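Local coordinates for period circadian protein homolog 2 (Mus musculus, PDB 3GDI), which probably acts in the circadian clock as a regulator of transcription, with tandem PAS domains that mediate protein-protein interactions, at residues 153-158 with 266-271; 188-193 with 201-206; 232-237 with 242-247. One frame throughout, in Å; residues are numbered along the deposited sequence.

Contact 1 of 3, residues 153-158 with 266-271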
ATOM      1  N   SER A 153      20.448  -2.551 -14.836  1.00 61.18           N
ATOM      2  CA  SER A 153      19.447  -2.616 -15.879  1.00 59.20           C
ATOM      3  C   SER A 153      19.515  -3.991 -16.527  1.00 59.42           C
ATOM      4  O   SER A 153      20.576  -4.412 -16.980  1.00 60.39           O
ATOM      5  CB  SER A 153      19.726  -1.550 -16.924  1.00 57.77           C
ATOM      6  OG  SER A 153      18.966  -1.798 -18.085  1.00 59.04           O
ATOM      7  N   GLY A 154      18.389  -4.693 -16.568  1.00 58.55           N
ATOM      8  CA  GLY A 154      18.375  -6.017 -17.169  1.00 58.98           C
ATOM      9  C   GLY A 154      18.616  -6.030 -18.671  1.00 58.13           C
ATOM     10  O   GLY A 154      18.607  -7.092 -19.290  1.00 59.05           O
ATOM     11  N   TYR A 155      18.832  -4.859 -19.262  1.00 57.97           N
ATOM     12  CA  TYR A 155      19.072  -4.766 -20.697  1.00 59.46           C
ATOM     13  C   TYR A 155      20.549  -4.533 -21.016  1.00 61.57           C
ATOM     14  O   TYR A 155      20.900  -4.175 -22.141  1.00 61.48           O
ATOM     15  CB  TYR A 155      18.232  -3.640 -21.311  1.00 56.46           C
ATOM     16  CG  TYR A 155      16.760  -3.745 -21.001  1.00 54.98           C
ATOM     17  CD1 TYR A 155      16.157  -2.891 -20.076  1.00 53.98           C
ATOM     18  CD2 TYR A 155      15.973  -4.723 -21.604  1.00 54.29           C
ATOM     19  CE1 TYR A 155      14.803  -3.013 -19.761  1.00 52.97           C
ATOM     20  CE2 TYR A 155      14.619  -4.854 -21.293  1.00 52.77           C
ATOM     21  CZ  TYR A 155      14.045  -3.998 -20.374  1.00 50.53           C
ATOM     22  OH  TYR A 155      12.716  -4.134 -20.071  1.00 50.77           O
ATOM     23  N   GLU A 156      21.415  -4.730 -20.026  1.00 63.30           N
ATOM     24  CA  GLU A 156      22.845  -4.544 -20.239  1.00 65.58           C
ATOM     25  C   GLU A 156      23.671  -5.581 -19.470  1.00 67.63           C
ATOM     26  O   GLU A 156      23.370  -5.908 -18.322  1.00 68.94           O
ATOM     27  CB  GLU A 156      23.258  -3.122 -19.843  1.00 64.03           C
ATOM     28  CG  GLU A 156      23.235  -2.840 -18.355  1.00 64.45           C
ATOM     29  CD  GLU A 156      23.503  -1.382 -18.038  1.00 65.45           C
ATOM     30  OE1 GLU A 156      23.720  -1.062 -16.849  1.00 67.96           O
ATOM     31  OE2 GLU A 156      23.491  -0.553 -18.973  1.00 64.94           O
ATOM     32  N   ALA A 157      24.704  -6.100 -20.127  1.00 69.20           N
ATOM     33  CA  ALA A 157      25.591  -7.104 -19.545  1.00 71.44           C
ATOM     34  C   ALA A 157      25.724  -6.964 -18.034  1.00 72.05           C
ATOM     35  O   ALA A 157      26.178  -5.931 -17.545  1.00 72.61           O
ATOM     36  CB  ALA A 157      26.969  -7.007 -20.191  1.00 71.85           C
ATOM     37  N   PRO A 158      25.330  -8.000 -17.275  1.00 73.01           N
ATOM     38  CA  PRO A 158      24.760  -9.279 -17.733  1.00 73.62           C
ATOM     39  C   PRO A 158      23.285  -9.121 -18.109  1.00 73.40           C
ATOM     40  O   PRO A 158      22.436  -8.900 -17.239  1.00 72.85           O
ATOM     41  CB  PRO A 158      24.933 -10.196 -16.518  1.00 73.56           C
ATOM     42  CG  PRO A 158      26.036  -9.539 -15.714  1.00 74.15           C
ATOM     43  CD  PRO A 158      25.696  -8.084 -15.852  1.00 73.76           C
ATOM     44  N   HIS A 266       3.686  -9.655 -17.009  1.00 41.53           N
ATOM     45  CA  HIS A 266       4.273  -9.171 -18.241  1.00 43.26           C
ATOM     46  C   HIS A 266       5.582  -9.783 -18.686  1.00 44.79           C
ATOM     47  O   HIS A 266       6.436 -10.129 -17.877  1.00 45.32           O
ATOM     48  CB  HIS A 266       4.451  -7.661 -18.137  1.00 44.77           C
ATOM     49  CG  HIS A 266       3.246  -6.956 -17.604  1.00 45.71           C
ATOM     50  ND1 HIS A 266       3.178  -6.467 -16.318  1.00 46.44           N
ATOM     51  CD2 HIS A 266       2.044  -6.699 -18.168  1.00 45.11           C
ATOM     52  CE1 HIS A 266       1.985  -5.939 -16.113  1.00 45.39           C
ATOM     53  NE2 HIS A 266       1.277  -6.066 -17.220  1.00 45.48           N
ATOM     54  N   LYS A 267       5.727  -9.896 -19.998  1.00 46.88           N
ATOM     55  CA  LYS A 267       6.938 -10.427 -20.594  1.00 48.05           C
ATOM     56  C   LYS A 267       7.374  -9.364 -21.581  1.00 48.07           C
ATOM     57  O   LYS A 267       6.639  -9.040 -22.521  1.00 44.60           O
ATOM     58  CB  LYS A 267       6.640 -11.741 -21.316  1.00 52.25           C
ATOM     59  CG  LYS A 267       7.849 -12.655 -21.447  1.00 58.50           C
ATOM     60  CD  LYS A 267       8.435 -12.639 -22.857  1.00 63.77           C
ATOM     61  CE  LYS A 267       7.537 -13.394 -23.841  1.00 65.55           C
ATOM     62  NZ  LYS A 267       7.963 -13.210 -25.260  1.00 68.12           N
ATOM     63  N   VAL A 268       8.548  -8.786 -21.349  1.00 47.83           N
ATOM     64  CA  VAL A 268       9.030  -7.762 -22.256  1.00 50.83           C
ATOM     65  C   VAL A 268       9.640  -8.452 -23.456  1.00 52.76           C
ATOM     66  O   VAL A 268      10.678  -9.104 -23.369  1.00 55.80           O
ATOM     67  CB  VAL A 268      10.043  -6.785 -21.571  1.00 50.62           C
ATOM     68  CG1 VAL A 268      10.414  -7.288 -20.202  1.00 50.79           C
ATOM     69  CG2 VAL A 268      11.266  -6.576 -22.442  1.00 47.95           C
ATOM     70  N   ARG A 269       8.952  -8.320 -24.582  1.00 54.91           N
ATOM     71  CA  ARG A 269       9.376  -8.936 -25.822  1.00 56.62           C
ATOM     72  C   ARG A 269      10.398  -8.056 -26.543  1.00 56.29           C
ATOM     73  O   ARG A 269      11.260  -8.557 -27.273  1.00 57.34           O
ATOM     74  CB  ARG A 269       8.156  -9.175 -26.701  1.00 58.12           C
ATOM     75  CG  ARG A 269       8.337 -10.281 -27.720  1.00 62.97           C
ATOM     76  CD  ARG A 269       7.085 -10.397 -28.563  1.00 64.50           C
ATOM     77  NE  ARG A 269       6.787  -9.127 -29.219  1.00 64.80           N
ATOM     78  CZ  ARG A 269       5.572  -8.769 -29.610  1.00 66.25           C
ATOM     79  NH1 ARG A 269       4.548  -9.586 -29.401  1.00 67.68           N
ATOM     80  NH2 ARG A 269       5.376  -7.604 -30.213  1.00 67.39           N
ATOM     81  N   VAL A 270      10.298  -6.746 -26.337  1.00 53.47           N
ATOM     82  CA  VAL A 270      11.231  -5.803 -26.947  1.00 49.47           C
ATOM     83  C   VAL A 270      11.644  -4.741 -25.933  1.00 48.84           C
ATOM     84  O   VAL A 270      10.839  -3.911 -25.524  1.00 48.28           O
ATOM     85  CB  VAL A 270      10.613  -5.109 -28.185  1.00 48.29           C
ATOM     86  CG1 VAL A 270      11.621  -4.158 -28.793  1.00 45.71           C
ATOM     87  CG2 VAL A 270      10.180  -6.148 -29.208  1.00 45.34           C
ATOM     88  N   GLY A 271      12.903  -4.793 -25.516  1.00 49.85           N
ATOM     89  CA  GLY A 271      13.417  -3.832 -24.557  1.00 48.81           C
ATOM     90  C   GLY A 271      13.522  -2.458 -25.176  1.00 50.47           C
ATOM     91  O   GLY A 271      13.186  -2.286 -26.348  1.00 48.14           O
TER
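Y155 reaches V268 and G271 with the outer part of its ring, and the contact between the two segments is wholly van der Waals. The side chains of Y155 and V268 meet from opposite directions. Methyl CG2 of V268 lies at the ring edge, near the ring plane. It is 3.7 Å from OH and 3.9 Å from CE2 of Y155. V268 CG1 also comes within 3.9 Å of Y155 OH. G271 approaches the ring obliquely, with its CA 3.6 Å from Y155 CE2. A beta carbon built on G271 would stand only 2.7 Å from Y155 CD2, a clash. The bare glycine therefore matters to how closely the chain passes the ring.

The polar contacts involve other partners. The hydroxyl of the buried Y155 lies beside the valine methyls and is hydrogen-bonded to the carbonyl O of L187. Within 153-158 the backbone forms a type I turn, with E156 N bonded to S153 O at 3.2 Å. S153 OG accepts from Y155 N at 3.3 Å, which makes an ST turn. Y155 stands in this turn. Its CG lies anti to the carbonyl carbon (chi1 -54°), which points the ring toward 266-271. An alanine in place of Y155 would probably open a gap beside V268 and G271 and leave L187 O without its hydroxyl partner.

R269 and V270 both face T243, a classic beta bulge, where the chain turns a corner. The contact packs the linker between the two PAS domains against V268 of strand 259-268 and the loop that follows it.

Contact 2 of 3, residues 188-193 with 201-206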
ATOM      1  N   LEU A 188      12.184  -1.855 -15.736  1.00 45.19           N
ATOM      2  CA  LEU A 188      11.511  -0.577 -15.955  1.00 42.86           C
ATOM      3  C   LEU A 188      12.306   0.663 -15.590  1.00 41.79           C
ATOM      4  O   LEU A 188      12.130   1.710 -16.199  1.00 42.42           O
ATOM      5  CB  LEU A 188      10.184  -0.551 -15.196  1.00 41.01           C
ATOM      6  CG  LEU A 188       9.132  -1.573 -15.621  1.00 40.74           C
ATOM      7  CD1 LEU A 188       7.880  -1.311 -14.821  1.00 40.24           C
ATOM      8  CD2 LEU A 188       8.851  -1.474 -17.121  1.00 36.80           C
ATOM      9  N   GLY A 189      13.176   0.558 -14.598  1.00 42.56           N
ATOM     10  CA  GLY A 189      13.946   1.722 -14.195  1.00 44.45           C
ATOM     11  C   GLY A 189      13.337   2.422 -12.986  1.00 45.53           C
ATOM     12  O   GLY A 189      14.011   3.206 -12.309  1.00 45.90           O
ATOM     13  N   TYR A 190      12.063   2.145 -12.711  1.00 42.95           N
ATOM     14  CA  TYR A 190      11.403   2.750 -11.562  1.00 42.33           C
ATOM     15  C   TYR A 190      11.556   1.863 -10.347  1.00 40.94           C
ATOM     16  O   TYR A 190      11.712   0.653 -10.477  1.00 40.10           O
ATOM     17  CB  TYR A 190       9.897   2.905 -11.788  1.00 42.04           C
ATOM     18  CG  TYR A 190       9.471   3.789 -12.925  1.00 40.84           C
ATOM     19  CD1 TYR A 190       8.960   3.240 -14.102  1.00 40.44           C
ATOM     20  CD2 TYR A 190       9.514   5.175 -12.804  1.00 40.23           C
ATOM     21  CE1 TYR A 190       8.491   4.055 -15.128  1.00 43.69           C
ATOM     22  CE2 TYR A 190       9.051   6.003 -13.825  1.00 41.12           C
ATOM     23  CZ  TYR A 190       8.539   5.440 -14.979  1.00 45.00           C
ATOM     24  OH  TYR A 190       8.052   6.259 -15.975  1.00 48.83           O
ATOM     25  N   LEU A 191      11.507   2.468  -9.164  1.00 41.33           N
ATOM     26  CA  LEU A 191      11.545   1.703  -7.922  1.00 41.43           C
ATOM     27  C   LEU A 191      10.057   1.555  -7.551  1.00 41.49           C
ATOM     28  O   LEU A 191       9.240   2.428  -7.870  1.00 42.19           O
ATOM     29  CB  LEU A 191      12.319   2.457  -6.849  1.00 41.64           C
ATOM     30  CG  LEU A 191      13.801   2.691  -7.184  1.00 44.45           C
ATOM     31  CD1 LEU A 191      14.528   3.212  -5.932  1.00 43.00           C
ATOM     32  CD2 LEU A 191      14.449   1.387  -7.668  1.00 40.56           C
ATOM     33  N   PRO A 192       9.679   0.454  -6.889  1.00 41.19           N
ATOM     34  CA  PRO A 192       8.265   0.269  -6.534  1.00 41.82           C
ATOM     35  C   PRO A 192       7.501   1.510  -6.093  1.00 43.28           C
ATOM     36  O   PRO A 192       6.382   1.738  -6.538  1.00 45.79           O
ATOM     37  CB  PRO A 192       8.320  -0.793  -5.447  1.00 40.75           C
ATOM     38  CG  PRO A 192       9.501  -1.635  -5.879  1.00 40.06           C
ATOM     39  CD  PRO A 192      10.518  -0.572  -6.242  1.00 40.90           C
ATOM     40  N   GLN A 193       8.114   2.323  -5.241  1.00 43.03           N
ATOM     41  CA  GLN A 193       7.466   3.513  -4.714  1.00 41.46           C
ATOM     42  C   GLN A 193       7.176   4.613  -5.716  1.00 44.31           C
ATOM     43  O   GLN A 193       6.390   5.519  -5.418  1.00 46.48           O
ATOM     44  CB  GLN A 193       8.283   4.098  -3.556  1.00 39.78           C
ATOM     45  CG  GLN A 193       9.715   4.481  -3.892  1.00 39.50           C
ATOM     46  CD  GLN A 193      10.725   3.363  -3.597  1.00 40.93           C
ATOM     47  OE1 GLN A 193      11.903   3.629  -3.379  1.00 41.57           O
ATOM     48  NE2 GLN A 193      10.262   2.115  -3.591  1.00 38.62           N
ATOM     49  N   LEU A 201      -2.757   3.868 -16.481  1.00 41.47           N
ATOM     50  CA  LEU A 201      -2.852   4.383 -17.840  1.00 41.86           C
ATOM     51  C   LEU A 201      -1.798   5.399 -18.242  1.00 41.76           C
ATOM     52  O   LEU A 201      -1.483   5.537 -19.421  1.00 39.81           O
ATOM     53  CB  LEU A 201      -4.244   4.974 -18.064  1.00 42.79           C
ATOM     54  CG  LEU A 201      -5.263   3.999 -18.652  1.00 41.64           C
ATOM     55  CD1 LEU A 201      -5.138   2.673 -17.951  1.00 45.22           C
ATOM     56  CD2 LEU A 201      -6.673   4.559 -18.514  1.00 41.13           C
ATOM     57  N   VAL A 202      -1.261   6.117 -17.265  1.00 42.64           N
ATOM     58  CA  VAL A 202      -0.242   7.117 -17.540  1.00 44.41           C
ATOM     59  C   VAL A 202       1.021   6.474 -18.117  1.00 45.86           C
ATOM     60  O   VAL A 202       1.634   7.014 -19.041  1.00 48.24           O
ATOM     61  CB  VAL A 202       0.061   7.949 -16.248  1.00 45.25           C
ATOM     62  CG1 VAL A 202       1.512   8.369 -16.174  1.00 42.94           C
ATOM     63  CG2 VAL A 202      -0.806   9.184 -16.251  1.00 46.20           C
ATOM     64  N   GLN A 203       1.388   5.308 -17.597  1.00 45.52           N
ATOM     65  CA  GLN A 203       2.575   4.603 -18.071  1.00 45.65           C
ATOM     66  C   GLN A 203       2.399   3.967 -19.443  1.00 45.66           C
ATOM     67  O   GLN A 203       3.371   3.572 -20.071  1.00 50.15           O
ATOM     68  CB  GLN A 203       2.968   3.507 -17.086  1.00 44.64           C
ATOM     69  CG  GLN A 203       3.270   4.005 -15.699  1.00 45.20           C
ATOM     70  CD  GLN A 203       4.350   5.060 -15.686  1.00 43.88           C
ATOM     71  OE1 GLN A 203       5.318   4.981 -16.434  1.00 47.70           O
ATOM     72  NE2 GLN A 203       4.198   6.045 -14.818  1.00 45.61           N
ATOM     73  N   LEU A 204       1.169   3.845 -19.914  1.00 44.40           N
ATOM     74  CA  LEU A 204       0.953   3.225 -21.213  1.00 43.70           C
ATOM     75  C   LEU A 204       1.114   4.220 -22.345  1.00 44.24           C
ATOM     76  O   LEU A 204       0.890   5.412 -22.171  1.00 46.84           O
ATOM     77  CB  LEU A 204      -0.444   2.590 -21.276  1.00 43.76           C
ATOM     78  CG  LEU A 204      -0.606   1.108 -20.912  1.00 43.84           C
ATOM     79  CD1 LEU A 204      -0.003   0.784 -19.563  1.00 41.86           C
ATOM     80  CD2 LEU A 204      -2.075   0.791 -20.904  1.00 45.84           C
ATOM     81  N   HIS A 205       1.517   3.731 -23.511  1.00 43.82           N
ATOM     82  CA  HIS A 205       1.670   4.597 -24.657  1.00 45.65           C
ATOM     83  C   HIS A 205       0.286   5.166 -24.937  1.00 46.63           C
ATOM     84  O   HIS A 205      -0.711   4.458 -24.824  1.00 45.10           O
ATOM     85  CB  HIS A 205       2.158   3.802 -25.872  1.00 47.56           C
ATOM     86  CG  HIS A 205       2.356   4.641 -27.099  1.00 50.33           C
ATOM     87  ND1 HIS A 205       3.598   4.859 -27.656  1.00 49.99           N
ATOM     88  CD2 HIS A 205       1.479   5.369 -27.831  1.00 50.37           C
ATOM     89  CE1 HIS A 205       3.477   5.694 -28.674  1.00 50.72           C
ATOM     90  NE2 HIS A 205       2.202   6.019 -28.800  1.00 52.66           N
ATOM     91  N   PRO A 206       0.205   6.455 -25.301  1.00 47.96           N
ATOM     92  CA  PRO A 206      -1.092   7.078 -25.591  1.00 49.12           C
ATOM     93  C   PRO A 206      -1.971   6.340 -26.609  1.00 50.46           C
ATOM     94  O   PRO A 206      -3.185   6.502 -26.612  1.00 51.32           O
ATOM     95  CB  PRO A 206      -0.712   8.500 -26.039  1.00 48.45           C
ATOM     96  CG  PRO A 206       0.751   8.413 -26.396  1.00 48.13           C
ATOM     97  CD  PRO A 206       1.289   7.447 -25.373  1.00 48.02           C
TER
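The side chains of Y190 and Q203 come from opposite directions, the phenol against the amide. Q203 OE1 lies 3.1 Å from Y190 OH. The same oxygen is 3.6 Å from both CE1 and CZ of the ring, which it approaches obliquely. The ring and amide planes stand 80° apart, so the two groups do not stack. NE2 of Q203 is farther off, 4.0 Å from Y190 OH.

Torsions on both sides bring the groups together. In Y190, CG lies beside the backbone N and anti to the carbonyl carbon (chi1 -62°), which sends the long ring across to 201-206. Q203 has the same kind of first torsion, but its chain bends at chi2 (-56°). The bend carries OE1 to the phenol.

The two segments belong to the short helices between strand 177-180 and helix 209-221 in the second PAS domain. G189, the first residue after helix 184-188, has a positive phi, where a side chain would jam against the preceding carbonyl. Y190 follows directly. Q203 lies in the short, weakly bonded helix at about 201-203, where L204 N bonds to L201 O at 3.2 Å.

Strand 227-235 and the residues just after it lie alongside both side chains. Q203 packs on F234 and R235, and Y190 packs on R237. L188 turns its side chain onto F234, while V202 O receives a hydrogen bond from R235 NH1.

Contact 3 of 3, residues 232-237 with 242-247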
ATOM      1  N   ILE A 232       1.458  -4.371 -25.930  1.00 45.88           N
ATOM      2  CA  ILE A 232       1.097  -3.171 -25.206  1.00 43.90           C
ATOM      3  C   ILE A 232       2.444  -2.507 -24.957  1.00 43.04           C
ATOM      4  O   ILE A 232       3.423  -3.192 -24.669  1.00 42.83           O
ATOM      5  CB  ILE A 232       0.413  -3.510 -23.842  1.00 44.25           C
ATOM      6  CG1 ILE A 232      -1.089  -3.746 -24.038  1.00 44.06           C
ATOM      7  CG2 ILE A 232       0.624  -2.385 -22.845  1.00 40.62           C
ATOM      8  CD1 ILE A 232      -1.871  -2.481 -24.303  1.00 44.62           C
ATOM      9  N   ARG A 233       2.510  -1.191 -25.094  1.00 43.47           N
ATOM     10  CA  ARG A 233       3.756  -0.485 -24.848  1.00 44.32           C
ATOM     11  C   ARG A 233       3.687   0.198 -23.494  1.00 44.96           C
ATOM     12  O   ARG A 233       2.721   0.884 -23.187  1.00 46.87           O
ATOM     13  CB  ARG A 233       4.022   0.508 -25.971  1.00 43.76           C
ATOM     14  CG  ARG A 233       4.574  -0.182 -27.207  1.00 45.15           C
ATOM     15  CD  ARG A 233       4.668   0.747 -28.382  1.00 48.54           C
ATOM     16  NE  ARG A 233       3.355   1.271 -28.737  1.00 52.49           N
ATOM     17  CZ  ARG A 233       3.132   2.129 -29.728  1.00 55.34           C
ATOM     18  NH1 ARG A 233       4.143   2.565 -30.472  1.00 54.05           N
ATOM     19  NH2 ARG A 233       1.893   2.554 -29.973  1.00 56.17           N
ATOM     20  N   PHE A 234       4.717  -0.016 -22.685  1.00 44.91           N
ATOM     21  CA  PHE A 234       4.802   0.525 -21.332  1.00 44.63           C
ATOM     22  C   PHE A 234       6.023   1.451 -21.227  1.00 47.83           C
ATOM     23  O   PHE A 234       7.131   1.068 -21.625  1.00 48.73           O
ATOM     24  CB  PHE A 234       4.960  -0.643 -20.362  1.00 42.87           C
ATOM     25  CG  PHE A 234       4.688  -0.295 -18.932  1.00 43.20           C
ATOM     26  CD1 PHE A 234       3.457  -0.619 -18.349  1.00 42.57           C
ATOM     27  CD2 PHE A 234       5.658   0.333 -18.156  1.00 39.44           C
ATOM     28  CE1 PHE A 234       3.196  -0.323 -17.008  1.00 41.06           C
ATOM     29  CE2 PHE A 234       5.406   0.635 -16.817  1.00 41.25           C
ATOM     30  CZ  PHE A 234       4.172   0.305 -16.241  1.00 40.29           C
ATOM     31  N   ARG A 235       5.833   2.656 -20.692  1.00 47.16           N
ATOM     32  CA  ARG A 235       6.932   3.603 -20.564  1.00 49.00           C
ATOM     33  C   ARG A 235       7.876   3.304 -19.404  1.00 50.88           C
ATOM     34  O   ARG A 235       7.444   2.986 -18.295  1.00 53.01           O
ATOM     35  CB  ARG A 235       6.394   5.022 -20.419  1.00 49.84           C
ATOM     36  CG  ARG A 235       7.486   6.086 -20.343  1.00 52.44           C
ATOM     37  CD  ARG A 235       6.949   7.461 -20.729  1.00 54.68           C
ATOM     38  NE  ARG A 235       5.724   7.782 -20.005  1.00 55.18           N
ATOM     39  CZ  ARG A 235       5.668   8.004 -18.697  1.00 56.78           C
ATOM     40  NH1 ARG A 235       4.507   8.281 -18.117  1.00 54.01           N
ATOM     41  NH2 ARG A 235       6.778   7.965 -17.971  1.00 59.44           N
ATOM     42  N   THR A 236       9.175   3.412 -19.659  1.00 49.97           N
ATOM     43  CA  THR A 236      10.147   3.154 -18.613  1.00 51.54           C
ATOM     44  C   THR A 236      10.630   4.473 -18.015  1.00 53.03           C
ATOM     45  O   THR A 236      10.215   5.555 -18.441  1.00 51.04           O
ATOM     46  CB  THR A 236      11.362   2.361 -19.142  1.00 50.85           C
ATOM     47  OG1 THR A 236      12.198   3.220 -19.926  1.00 50.33           O
ATOM     48  CG2 THR A 236      10.899   1.195 -20.006  1.00 49.56           C
ATOM     49  N   ARG A 237      11.516   4.362 -17.030  1.00 54.79           N
ATOM     50  CA  ARG A 237      12.066   5.510 -16.323  1.00 56.44           C
ATOM     51  C   ARG A 237      12.777   6.492 -17.250  1.00 55.87           C
ATOM     52  O   ARG A 237      12.721   7.693 -17.028  1.00 54.34           O
ATOM     53  CB  ARG A 237      13.035   5.017 -15.239  1.00 60.48           C
ATOM     54  CG  ARG A 237      13.585   6.083 -14.297  1.00 64.74           C
ATOM     55  CD  ARG A 237      12.486   6.681 -13.442  1.00 70.31           C
ATOM     56  NE  ARG A 237      12.979   7.235 -12.180  1.00 75.80           N
ATOM     57  CZ  ARG A 237      13.915   8.179 -12.075  1.00 78.42           C
ATOM     58  NH1 ARG A 237      14.483   8.693 -13.160  1.00 79.42           N
ATOM     59  NH2 ARG A 237      14.277   8.618 -10.874  1.00 77.80           N
ATOM     60  N   ILE A 242       8.895  -0.059 -23.764  1.00 43.35           N
ATOM     61  CA  ILE A 242       9.264  -1.446 -24.004  1.00 42.70           C
ATOM     62  C   ILE A 242       7.958  -2.119 -24.425  1.00 43.34           C
ATOM     63  O   ILE A 242       6.878  -1.711 -23.994  1.00 42.83           O
ATOM     64  CB  ILE A 242       9.834  -2.146 -22.742  1.00 43.03           C
ATOM     65  CG1 ILE A 242       8.848  -2.039 -21.573  1.00 41.69           C
ATOM     66  CG2 ILE A 242      11.197  -1.555 -22.396  1.00 39.26           C
ATOM     67  CD1 ILE A 242       9.272  -2.828 -20.331  1.00 38.49           C
ATOM     68  N   THR A 243       8.048  -3.120 -25.291  1.00 43.19           N
ATOM     69  CA  THR A 243       6.859  -3.807 -25.767  1.00 43.60           C
ATOM     70  C   THR A 243       6.594  -5.035 -24.933  1.00 45.48           C
ATOM     71  O   THR A 243       7.443  -5.914 -24.806  1.00 46.26           O
ATOM     72  CB  THR A 243       7.011  -4.200 -27.241  1.00 43.37           C
ATOM     73  OG1 THR A 243       7.107  -3.007 -28.024  1.00 46.50           O
ATOM     74  CG2 THR A 243       5.831  -5.024 -27.718  1.00 40.92           C
ATOM     75  N   LEU A 244       5.394  -5.092 -24.374  1.00 47.22           N
ATOM     76  CA  LEU A 244       4.999  -6.197 -23.521  1.00 47.15           C
ATOM     77  C   LEU A 244       4.006  -7.180 -24.129  1.00 48.22           C
ATOM     78  O   LEU A 244       3.200  -6.830 -24.992  1.00 47.96           O
ATOM     79  CB  LEU A 244       4.394  -5.641 -22.231  1.00 47.05           C
ATOM     80  CG  LEU A 244       5.286  -4.948 -21.197  1.00 45.95           C
ATOM     81  CD1 LEU A 244       6.323  -4.091 -21.870  1.00 46.42           C
ATOM     82  CD2 LEU A 244       4.410  -4.116 -20.278  1.00 45.18           C
ATOM     83  N   ASP A 245       4.110  -8.423 -23.670  1.00 49.79           N
ATOM     84  CA  ASP A 245       3.207  -9.511 -24.029  1.00 49.91           C
ATOM     85  C   ASP A 245       2.603  -9.727 -22.646  1.00 48.29           C
ATOM     86  O   ASP A 245       3.304 -10.099 -21.702  1.00 46.44           O
ATOM     87  CB  ASP A 245       3.969 -10.764 -24.476  1.00 54.22           C
ATOM     88  CG  ASP A 245       4.477 -10.661 -25.903  1.00 59.39           C
ATOM     89  OD1 ASP A 245       5.147 -11.608 -26.380  1.00 64.08           O
ATOM     90  OD2 ASP A 245       4.207  -9.634 -26.556  1.00 61.36           O
ATOM     91  N   THR A 246       1.307  -9.480 -22.515  1.00 46.45           N
ATOM     92  CA  THR A 246       0.692  -9.586 -21.212  1.00 45.95           C
ATOM     93  C   THR A 246      -0.395 -10.610 -21.034  1.00 44.60           C
ATOM     94  O   THR A 246      -1.137 -10.929 -21.956  1.00 45.44           O
ATOM     95  CB  THR A 246       0.118  -8.225 -20.792  1.00 47.52           C
ATOM     96  OG1 THR A 246       1.161  -7.239 -20.817  1.00 47.89           O
ATOM     97  CG2 THR A 246      -0.473  -8.305 -19.397  1.00 47.27           C
ATOM     98  N   SER A 247      -0.472 -11.115 -19.813  1.00 43.05           N
ATOM     99  CA  SER A 247      -1.487 -12.073 -19.418  1.00 42.97           C
ATOM    100  C   SER A 247      -2.256 -11.355 -18.304  1.00 41.40           C
ATOM    101  O   SER A 247      -1.664 -10.911 -17.327  1.00 40.23           O
ATOM    102  CB  SER A 247      -0.837 -13.342 -18.886  1.00 41.95           C
ATOM    103  OG  SER A 247      -1.758 -14.072 -18.094  1.00 48.15           O
TER
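I232 and L244 exchange two backbone hydrogen bonds, and so do F234 and I242. I232 N gives to L244 O at 3.2 Å. The return bond, L244 N to I232 O, is shorter at 2.8 Å and straighter (171°). F234 N to I242 O is 3.0 Å. I242 N to F234 O is also 3.0 Å.

Between them R233 and T243 form a non-hydrogen-bonded pair, and their amides look outward. R233 N gives to D208 OD1, and the backbone of R233 also pairs with H205. The backbone of T243 is bonded to those of R269 and V270, which follow V268 of strand 259-268. I242 O takes a further CA-H...O contact from R233 CA at 3.5 Å.

Side chains of F234, I242 and L244 share one face of the sheet. L244 CD2 packs 3.5 Å from F234 CB. F234 CG is anti to the backbone N (chi1 -164°), and the ring leads on beyond the hairpin partner. Past the strand end, T236 CG2 touches I242 CG2 at 3.7 Å, while T236 OG1 gives its hydrogen bond to E240 O in the hairpin loop.

This is the hairpin of strands 227-235 and 241-252 in the antiparallel sheet of the second PAS domain. The backbone donors and acceptors of the two hydrogen-bonded pairs satisfy each other across it. The contact therefore probably depends in large part on the backbone, with apolar packing added on the face of F234 and L244.

All three contacts meet the sheet of the second PAS domain. Contacts 1 and 3 have centres 11 Å apart and join through neighbouring strands 259-268 and 241-252. A probable hydrogen bond links R269 N to T243 O at 2.8 Å, and a salt bridge links R269 NH1 to D245 OD2. Contacts 2 and 3 have centres 9 Å apart. Probable bonds Q203 O to R235 N (2.7 Å) and L188 O to R237 N (2.8 Å) tie the helical region to strand 227-235 and its end. Contacts 1 and 2 do not touch: their nearest atoms are about 5 Å apart. Along the chain, contacts 2 and 3 both fall inside the loop that contact 1 closes.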